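Probable transcriptional regulator (Pseudomonas aeruginosa, PDB 2ESN) is a probable LysR-family transcriptional regulator, likely to bind DNA through an N-terminal helix-turn-helix domain and an as yet unknown effector through its C-terminal domain. Local coordinates at residues 237-242 against 248-253; 12-17 against 46-51; 151-156 against 295-300. One frame throughout, in Å; residues are numbered along the deposited sequence.

In the fold
The three contacts sample the two halves expected of a LysR-type regulator. Contact 2 packs the segment leading into helix 15-24 against helix 38-52 in the N-terminal helix-turn-helix domain, whereas contacts 1 and 3 each set a helix against a strand in the substrate-binding domain. Contacts 1 and 3 reach the same mixed sheet, with centres 28 Å apart and nearest atoms about 10 Å apart; both segments of contact 1 come between those of contact 3 along the chain. Contact 2 stands well apart, its centre 42 Å from that of contact 3 and 64 Å from that of contact 1, on the opposite side of the chain's centre from contact 1. Contacts 1 and 2 also adjoin other subunits; contact 3 touches none.

Contact 1 of 3, residues 237-242 against 248-253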
loop_
_atom_site.group_PDB
_atom_site.type_symbol
_atom_site.label_atom_id
_atom_site.label_comp_id
_atom_site.label_asym_id
_atom_site.label_seq_id
_atom_site.Cartn_x
_atom_site.Cartn_y
_atom_site.Cartn_z
ATOM N N LEU C 237 -21.535 -5.424 -21.322
ATOM C CA LEU C 237 -22.953 -5.264 -21.426
ATOM C C LEU C 237 -23.309 -3.826 -21.774
ATOM O O LEU C 237 -24.157 -3.619 -22.626
ATOM C CB LEU C 237 -23.705 -5.808 -20.185
ATOM C CG LEU C 237 -23.614 -7.296 -19.834
ATOM C CD1 LEU C 237 -24.499 -7.575 -18.547
ATOM C CD2 LEU C 237 -23.971 -8.232 -21.003
ATOM N N ALA C 238 -22.660 -2.843 -21.163
ATOM C CA ALA C 238 -22.863 -1.476 -21.619
ATOM C C ALA C 238 -22.389 -1.319 -23.083
ATOM O O ALA C 238 -22.966 -0.533 -23.815
ATOM C CB ALA C 238 -22.177 -0.475 -20.712
ATOM N N ALA C 239 -21.327 -2.031 -23.457
ATOM C CA ALA C 239 -20.741 -1.903 -24.813
ATOM C C ALA C 239 -21.731 -2.350 -25.882
ATOM O O ALA C 239 -21.797 -1.771 -26.964
ATOM C CB ALA C 239 -19.477 -2.761 -24.923
ATOM N N LEU C 240 -22.480 -3.388 -25.574
ATOM C CA LEU C 240 -23.501 -3.948 -26.463
ATOM C C LEU C 240 -24.564 -2.883 -26.693
ATOM O O LEU C 240 -24.953 -2.643 -27.839
ATOM C CB LEU C 240 -24.079 -5.252 -25.847
ATOM C CG LEU C 240 -23.140 -6.440 -26.010
ATOM C CD1 LEU C 240 -23.424 -7.536 -25.000
ATOM C CD2 LEU C 240 -23.273 -7.018 -27.414
ATOM N N PHE C 241 -24.966 -2.142 -25.662
ATOM C CA PHE C 241 -25.894 -1.018 -25.920
ATOM C C PHE C 241 -25.270 0.123 -26.722
ATOM O O PHE C 241 -25.956 0.773 -27.544
ATOM C CB PHE C 241 -26.514 -0.442 -24.634
ATOM C CG PHE C 241 -27.566 -1.345 -24.039
ATOM C CD1 PHE C 241 -27.234 -2.221 -23.008
ATOM C CD2 PHE C 241 -28.891 -1.307 -24.541
ATOM C CE1 PHE C 241 -28.244 -3.051 -22.430
ATOM C CE2 PHE C 241 -29.895 -2.130 -24.026
ATOM C CZ PHE C 241 -29.578 -3.011 -22.955
ATOM N N LEU C 242 -23.990 0.376 -26.480
ATOM C CA LEU C 242 -23.288 1.368 -27.280
ATOM C C LEU C 242 -23.335 1.023 -28.795
ATOM O O LEU C 242 -23.651 1.851 -29.641
ATOM C CB LEU C 242 -21.828 1.468 -26.783
ATOM C CG LEU C 242 -20.853 2.246 -27.720
ATOM C CD1 LEU C 242 -21.283 3.752 -27.813
ATOM C CD2 LEU C 242 -19.441 2.132 -27.176
ATOM N N PHE C 248 -20.739 1.940 -34.617
ATOM C CA PHE C 248 -19.550 1.211 -34.169
ATOM C C PHE C 248 -19.733 -0.265 -34.163
ATOM O O PHE C 248 -20.802 -0.761 -33.794
ATOM C CB PHE C 248 -19.094 1.675 -32.795
ATOM C CG PHE C 248 -18.899 3.171 -32.674
ATOM C CD1 PHE C 248 -18.924 3.750 -31.437
ATOM C CD2 PHE C 248 -18.637 3.983 -33.774
ATOM C CE1 PHE C 248 -18.722 5.112 -31.249
ATOM C CE2 PHE C 248 -18.432 5.390 -33.619
ATOM C CZ PHE C 248 -18.459 5.945 -32.361
ATOM N N LEU C 249 -18.656 -0.992 -34.465
ATOM C CA LEU C 249 -18.670 -2.413 -34.355
ATOM C C LEU C 249 -18.046 -2.873 -33.015
ATOM O O LEU C 249 -17.166 -2.186 -32.466
ATOM C CB LEU C 249 -17.910 -2.996 -35.538
ATOM C CG LEU C 249 -18.467 -2.633 -36.946
ATOM C CD1 LEU C 249 -17.722 -3.425 -38.000
ATOM C CD2 LEU C 249 -19.954 -2.987 -37.017
ATOM N N LEU C 250 -18.491 -4.023 -32.502
ATOM C CA LEU C 250 -18.000 -4.539 -31.256
ATOM C C LEU C 250 -17.754 -6.011 -31.468
ATOM O O LEU C 250 -18.598 -6.694 -32.026
ATOM C CB LEU C 250 -19.011 -4.309 -30.110
ATOM C CG LEU C 250 -18.803 -5.132 -28.805
ATOM C CD1 LEU C 250 -17.582 -4.599 -28.001
ATOM C CD2 LEU C 250 -20.063 -5.088 -27.913
ATOM N N THR C 251 -16.613 -6.516 -31.030
ATOM C CA THR C 251 -16.320 -7.968 -31.206
ATOM C C THR C 251 -16.359 -8.571 -29.784
ATOM O O THR C 251 -15.505 -8.235 -28.951
ATOM C CB THR C 251 -14.950 -8.187 -31.895
ATOM O OG1 THR C 251 -14.858 -7.289 -33.048
ATOM C CG2 THR C 251 -14.761 -9.712 -32.245
ATOM N N ALA C 252 -17.392 -9.380 -29.509
ATOM C CA ALA C 252 -17.845 -9.645 -28.138
ATOM C C ALA C 252 -18.166 -11.119 -28.006
ATOM O O ALA C 252 -18.527 -11.746 -28.982
ATOM C CB ALA C 252 -19.177 -8.900 -27.848
ATOM N N PRO C 253 -18.130 -11.632 -26.773
ATOM C CA PRO C 253 -18.665 -12.930 -26.511
ATOM C C PRO C 253 -20.094 -13.093 -26.996
ATOM O O PRO C 253 -20.990 -12.268 -26.667
ATOM C CB PRO C 253 -18.592 -13.057 -24.979
ATOM C CG PRO C 253 -17.472 -12.033 -24.559
ATOM C CD PRO C 253 -17.586 -10.948 -25.572
#
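L250 points from its strand straight at helix 236-244 and lays its side chain at about a right angle across that of L240. The branch that does the work is CD2: it sits 3.8 Å from L240 CD2 and, at the same distance, from A239 CB, so a single methyl fills the notch between two consecutive residues of the helix. CG of L250 lies anti to the backbone N (chi1 164°), which places CD1 and CD2 against A239 and L240; CD1 backs up against A239 CB at 4.1 Å. The CD2 methyl also reaches the helix backbone, 3.8 Å from L240 N. L240 starts off to one side of the strand and is brought in by its CD2 branch.

Two residues earlier in the chain, F248 CB points toward the helix, and L242 CD1 approaches its ring obliquely, 4.3 Å from F248 CD1, a looser meeting. T246, in the connection between the segments, links their backbones: its OG1 hydrogen-bonds both L242 O and F248 N.

The strand is held in the sheet by backbone bonds from L250 to V181 and from A252 to V179, while L233 and V231 of strand 228-233 pack on A239 and L242. A second subunit also packs here: its F113 meets F241 edge-to-face, its M120 touches L242 and its Q124 touches F248.

Between the segments themselves the chemistry is wholly apolar. All five touching residues are buried, so helix and strand are joined by shape and by exclusion of water, while backbone polarity is met within each element's own framework, as by L242 N to A238 O in the helix and by the bonds of L250 and A252 in the sheet.

Contact 2 of 3, residues 12-17 against 46-51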
loop_
_atom_site.group_PDB
_atom_site.type_symbol
_atom_site.label_atom_id
_atom_site.label_comp_id
_atom_site.label_asym_id
_atom_site.label_seq_id
_atom_site.Cartn_x
_atom_site.Cartn_y
_atom_site.Cartn_z
ATOM N N LEU C 12 -8.604 -17.969 30.670
ATOM C CA LEU C 12 -9.423 -17.495 29.569
ATOM C C LEU C 12 -10.680 -18.323 29.205
ATOM O O LEU C 12 -11.633 -17.784 28.600
ATOM C CB LEU C 12 -8.521 -17.301 28.314
ATOM C CG LEU C 12 -7.342 -16.306 28.512
ATOM C CD1 LEU C 12 -6.506 -16.123 27.247
ATOM C CD2 LEU C 12 -7.793 -14.947 29.048
ATOM N N ASN C 13 -10.676 -19.621 29.496
ATOM C CA ASN C 13 -11.834 -20.453 29.190
ATOM C C ASN C 13 -13.009 -20.021 30.013
ATOM O O ASN C 13 -14.147 -20.193 29.561
ATOM C CB ASN C 13 -11.614 -21.958 29.454
ATOM C CG ASN C 13 -10.536 -22.514 28.634
ATOM O OD1 ASN C 13 -9.509 -23.005 29.158
ATOM N ND2 ASN C 13 -10.703 -22.433 27.349
ATOM N N LEU C 14 -12.741 -19.464 31.196
ATOM C CA LEU C 14 -13.822 -18.914 32.047
ATOM C C LEU C 14 -14.519 -17.747 31.418
ATOM O O LEU C 14 -15.579 -17.355 31.882
ATOM C CB LEU C 14 -13.271 -18.410 33.353
ATOM C CG LEU C 14 -12.630 -19.438 34.315
ATOM C CD1 LEU C 14 -12.043 -18.696 35.520
ATOM C CD2 LEU C 14 -13.615 -20.549 34.751
ATOM N N LEU C 15 -13.917 -17.149 30.391
ATOM C CA LEU C 15 -14.563 -16.000 29.707
ATOM C C LEU C 15 -15.692 -16.422 28.787
ATOM O O LEU C 15 -16.540 -15.594 28.442
ATOM C CB LEU C 15 -13.571 -15.151 28.921
ATOM C CG LEU C 15 -12.618 -14.358 29.797
ATOM C CD1 LEU C 15 -11.597 -13.719 28.914
ATOM C CD2 LEU C 15 -13.317 -13.309 30.681
ATOM N N LEU C 16 -15.717 -17.670 28.343
ATOM C CA LEU C 16 -16.925 -18.132 27.606
ATOM C C LEU C 16 -18.109 -18.260 28.521
ATOM O O LEU C 16 -19.236 -18.247 28.017
ATOM C CB LEU C 16 -16.782 -19.523 26.982
ATOM C CG LEU C 16 -15.599 -19.587 26.042
ATOM C CD1 LEU C 16 -15.353 -21.032 25.832
ATOM C CD2 LEU C 16 -16.057 -18.875 24.781
ATOM N N VAL C 17 -17.854 -18.510 29.829
ATOM C CA VAL C 17 -18.935 -18.650 30.839
ATOM C C VAL C 17 -19.459 -17.255 31.125
ATOM O O VAL C 17 -20.672 -16.992 31.092
ATOM C CB VAL C 17 -18.397 -19.376 32.154
ATOM C CG1 VAL C 17 -19.393 -19.324 33.239
ATOM C CG2 VAL C 17 -18.057 -20.832 31.869
ATOM N N GLY C 46 -17.923 -19.382 39.979
ATOM C CA GLY C 46 -17.243 -19.157 41.230
ATOM C C GLY C 46 -15.769 -18.841 41.009
ATOM O O GLY C 46 -15.255 -17.917 41.603
ATOM N N ARG C 47 -15.096 -19.624 40.163
ATOM C CA ARG C 47 -13.727 -19.342 39.796
ATOM C C ARG C 47 -13.529 -17.958 39.130
ATOM O O ARG C 47 -12.544 -17.269 39.406
ATOM C CB ARG C 47 -13.199 -20.455 38.896
ATOM C CG ARG C 47 -13.147 -21.828 39.567
ATOM C CD ARG C 47 -12.685 -22.809 38.537
ATOM N NE ARG C 47 -11.498 -22.224 37.911
ATOM C CZ ARG C 47 -11.016 -22.561 36.714
ATOM N NH1 ARG C 47 -11.599 -23.521 36.019
ATOM N NH2 ARG C 47 -9.919 -21.962 36.249
ATOM N N LEU C 48 -14.446 -17.576 38.231
ATOM C CA LEU C 48 -14.349 -16.319 37.552
ATOM C C LEU C 48 -14.568 -15.207 38.572
ATOM O O LEU C 48 -13.883 -14.166 38.500
ATOM C CB LEU C 48 -15.359 -16.224 36.368
ATOM C CG LEU C 48 -15.048 -15.076 35.359
ATOM C CD1 LEU C 48 -13.556 -15.071 34.902
ATOM C CD2 LEU C 48 -15.861 -15.136 34.147
ATOM N N ARG C 49 -15.478 -15.371 39.532
ATOM C CA ARG C 49 -15.662 -14.322 40.554
ATOM C C ARG C 49 -14.363 -14.115 41.399
ATOM O O ARG C 49 -14.035 -13.007 41.812
ATOM C CB ARG C 49 -16.808 -14.661 41.508
ATOM C CG ARG C 49 -18.196 -14.626 40.883
ATOM C CD ARG C 49 -19.294 -15.123 41.848
ATOM N NE ARG C 49 -20.624 -14.637 41.389
ATOM C CZ ARG C 49 -21.782 -15.286 41.527
ATOM N NH1 ARG C 49 -21.816 -16.480 42.102
ATOM N NH2 ARG C 49 -22.907 -14.731 41.073
ATOM N N GLN C 50 -13.668 -15.196 41.666
ATOM C CA GLN C 50 -12.360 -15.144 42.335
ATOM C C GLN C 50 -11.307 -14.552 41.414
ATOM O O GLN C 50 -10.575 -13.693 41.856
ATOM C CB GLN C 50 -11.944 -16.517 42.800
ATOM C CG GLN C 50 -12.852 -17.097 43.904
ATOM C CD GLN C 50 -13.048 -16.164 45.065
ATOM O OE1 GLN C 50 -12.110 -15.562 45.547
ATOM N NE2 GLN C 50 -14.281 -16.052 45.540
ATOM N N GLY C 51 -11.280 -14.949 40.137
ATOM C CA GLY C 51 -10.377 -14.354 39.162
ATOM C C GLY C 51 -10.505 -12.834 38.919
ATOM O O GLY C 51 -9.519 -12.191 38.528
#
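R47 NH2 forms a salt bridge with D11 OD1 while its guanidinium lies against L14, so one flat group is both charge-paired and packed. L14 CD2 is centred over one face of the guanidinium, 3.8 Å above its plane, and the two side chains cross at about a right angle. R47 gets there by a bend at chi3 (49°), which folds the end of the chain over the leucine; its CB, at 4.0 Å from L14 CD1, meets the other branch. The pairing with D11, just ahead of the segment 12-17, probably limits how far the group can swivel.

L14 is thus wedged between two neighbours on helix 38-52. Its CD1 lies on the backbone of that helix, 3.8 Å from L48 N, and its CB meets L48 CD1 at 3.7 Å. L48 points toward L14, its CG anti to the backbone N (chi1 -164°), and its CD2 comes within 3.2 Å of L14 O, a close approach of a methyl to a carbonyl. The same oxygen accepts a weak bond from V17 N, at 3.3 Å.

A44 closes in on L14 from the same helix, L10 and L56 lie on L48, and L15 packs on V77 of helix 68-87 and on L84 of the third subunit. The contact joins the 12-17 segment, leading into helix 15-24, to helix 38-52, which with helix 27-34 forms the helix-turn-helix and, as in other LysR-type regulators, probably reads DNA; this is the core packing of a winged helix-turn-helix domain.

Contact 3 of 3, residues 151-156 against 295-300; sequences IDFALG and AWMIGQ
The ring of F153 is the flat group that meets helix 293-303, and both M297 and I298 come to it obliquely. M297 brings its inner carbons rather than its sulfur: CG lies 3.7 Å from F153 CE1, and CB is 3.9 Å from F153 CZ. The M297 chain bends at chi2 (62°) and chi3, leading its end away from the ring. I298 CG1 approaches the other meta carbon, 3.9 Å from F153 CE2. Two more rings meet F153: H294, just ahead of the helix segment, stacks with it, and F105 meets it with planes at about 25°. In the helix itself, the CG of Q300 rests over one face of the W296 indole, 3.5 Å above it.

The strand bearing F153 bonds through its backbone to V104 and A106 on one side and, from A154, to Y283 of strand 278-285 on the other. Helix 293-303 packs across this part of the sheet, M297 touching F103 and F105 and I298 touching L282, while W296 and Q300 rest on L123 of helix 109-126.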
loop_
_atom_site.group_PDB
_atom_site.type_symbol
_atom_site.label_atom_id
_atom_site.label_comp_id
_atom_site.label_asym_id
_atom_site.label_seq_id
_atom_site.Cartn_x
_atom_site.Cartn_y
_atom_site.Cartn_z
ATOM N N ILE C 151 -9.449 -13.262 -1.461
ATOM C CA ILE C 151 -10.289 -13.637 -2.581
ATOM C C ILE C 151 -10.178 -15.169 -2.663
ATOM O O ILE C 151 -9.069 -15.724 -2.688
ATOM C CB ILE C 151 -9.746 -12.988 -3.891
ATOM C CG1 ILE C 151 -10.149 -11.520 -3.996
ATOM C CG2 ILE C 151 -10.177 -13.705 -5.117
ATOM C CD1 ILE C 151 -9.264 -10.703 -5.010
ATOM N N ASP C 152 -11.326 -15.830 -2.702
ATOM C CA ASP C 152 -11.410 -17.277 -2.840
ATOM C C ASP C 152 -11.061 -17.680 -4.257
ATOM O O ASP C 152 -10.317 -18.611 -4.463
ATOM C CB ASP C 152 -12.834 -17.769 -2.431
ATOM C CG ASP C 152 -13.171 -17.471 -0.956
ATOM O OD1 ASP C 152 -12.604 -18.112 -0.078
ATOM O OD2 ASP C 152 -13.982 -16.585 -0.638
ATOM N N PHE C 153 -11.595 -16.956 -5.240
ATOM C CA PHE C 153 -11.506 -17.369 -6.631
ATOM C C PHE C 153 -11.417 -16.175 -7.592
ATOM O O PHE C 153 -11.813 -15.085 -7.260
ATOM C CB PHE C 153 -12.781 -18.133 -7.043
ATOM C CG PHE C 153 -13.009 -19.421 -6.324
ATOM C CD1 PHE C 153 -13.929 -19.481 -5.286
ATOM C CD2 PHE C 153 -12.359 -20.572 -6.717
ATOM C CE1 PHE C 153 -14.188 -20.693 -4.624
ATOM C CE2 PHE C 153 -12.558 -21.789 -6.025
ATOM C CZ PHE C 153 -13.488 -21.865 -5.008
ATOM N N ALA C 154 -10.973 -16.431 -8.813
ATOM C CA ALA C 154 -10.957 -15.404 -9.840
ATOM C C ALA C 154 -11.545 -16.006 -11.080
ATOM O O ALA C 154 -11.477 -17.218 -11.274
ATOM C CB ALA C 154 -9.537 -14.882 -10.076
ATOM N N LEU C 155 -12.159 -15.169 -11.912
ATOM C CA LEU C 155 -12.802 -15.650 -13.141
ATOM C C LEU C 155 -12.166 -14.971 -14.349
ATOM O O LEU C 155 -11.768 -13.815 -14.262
ATOM C CB LEU C 155 -14.307 -15.279 -13.131
ATOM C CG LEU C 155 -15.162 -15.714 -11.934
ATOM C CD1 LEU C 155 -16.636 -15.242 -12.073
ATOM C CD2 LEU C 155 -15.132 -17.256 -11.822
ATOM N N GLY C 156 -12.092 -15.685 -15.475
ATOM C CA GLY C 156 -11.609 -15.094 -16.736
ATOM C C GLY C 156 -11.339 -16.208 -17.731
ATOM O O GLY C 156 -11.781 -17.322 -17.537
ATOM N N ALA C 295 -13.342 -26.754 -2.286
ATOM C CA ALA C 295 -13.572 -27.999 -3.035
ATOM C C ALA C 295 -15.055 -28.109 -3.470
ATOM O O ALA C 295 -15.343 -28.501 -4.565
ATOM C CB ALA C 295 -13.147 -29.257 -2.167
ATOM N N TRP C 296 -15.987 -27.740 -2.596
ATOM C CA TRP C 296 -17.417 -27.786 -2.974
ATOM C C TRP C 296 -17.718 -26.821 -4.154
ATOM O O TRP C 296 -18.344 -27.214 -5.185
ATOM C CB TRP C 296 -18.241 -27.473 -1.759
ATOM C CG TRP C 296 -19.708 -27.311 -2.019
ATOM C CD1 TRP C 296 -20.629 -28.302 -2.124
ATOM C CD2 TRP C 296 -20.423 -26.073 -2.164
ATOM N NE1 TRP C 296 -21.870 -27.762 -2.324
ATOM C CE2 TRP C 296 -21.770 -26.400 -2.397
ATOM C CE3 TRP C 296 -20.037 -24.717 -2.173
ATOM C CZ2 TRP C 296 -22.762 -25.436 -2.581
ATOM C CZ3 TRP C 296 -21.050 -23.726 -2.366
ATOM C CH2 TRP C 296 -22.393 -24.112 -2.571
ATOM N N MET C 297 -17.244 -25.573 -4.016
ATOM C CA MET C 297 -17.538 -24.559 -5.007
ATOM C C MET C 297 -16.915 -24.962 -6.321
ATOM O O MET C 297 -17.524 -24.796 -7.404
ATOM C CB MET C 297 -17.106 -23.168 -4.559
ATOM C CG MET C 297 -17.454 -22.067 -5.629
ATOM S SD MET C 297 -19.201 -21.855 -5.994
ATOM C CE MET C 297 -19.631 -20.999 -4.635
ATOM N N ILE C 298 -15.706 -25.527 -6.265
ATOM C CA ILE C 298 -15.099 -26.054 -7.481
ATOM C C ILE C 298 -16.007 -27.115 -8.137
ATOM O O ILE C 298 -16.273 -27.064 -9.326
ATOM C CB ILE C 298 -13.715 -26.635 -7.234
ATOM C CG1 ILE C 298 -12.686 -25.521 -7.036
ATOM C CG2 ILE C 298 -13.263 -27.418 -8.438
ATOM C CD1 ILE C 298 -11.393 -26.014 -6.360
ATOM N N GLY C 299 -16.500 -28.074 -7.353
ATOM C CA GLY C 299 -17.441 -29.064 -7.900
ATOM C C GLY C 299 -18.786 -28.491 -8.371
ATOM O O GLY C 299 -19.406 -29.036 -9.293
ATOM N N GLN C 300 -19.245 -27.406 -7.731
ATOM C CA GLN C 300 -20.487 -26.762 -8.143
ATOM C C GLN C 300 -20.444 -26.338 -9.608
ATOM O O GLN C 300 -21.359 -26.682 -10.363
ATOM C CB GLN C 300 -20.884 -25.584 -7.235
ATOM C CG GLN C 300 -21.470 -26.013 -5.928
ATOM C CD GLN C 300 -22.674 -26.978 -6.078
ATOM O OE1 GLN C 300 -23.751 -26.571 -6.508
ATOM N NE2 GLN C 300 -22.483 -28.259 -5.703
#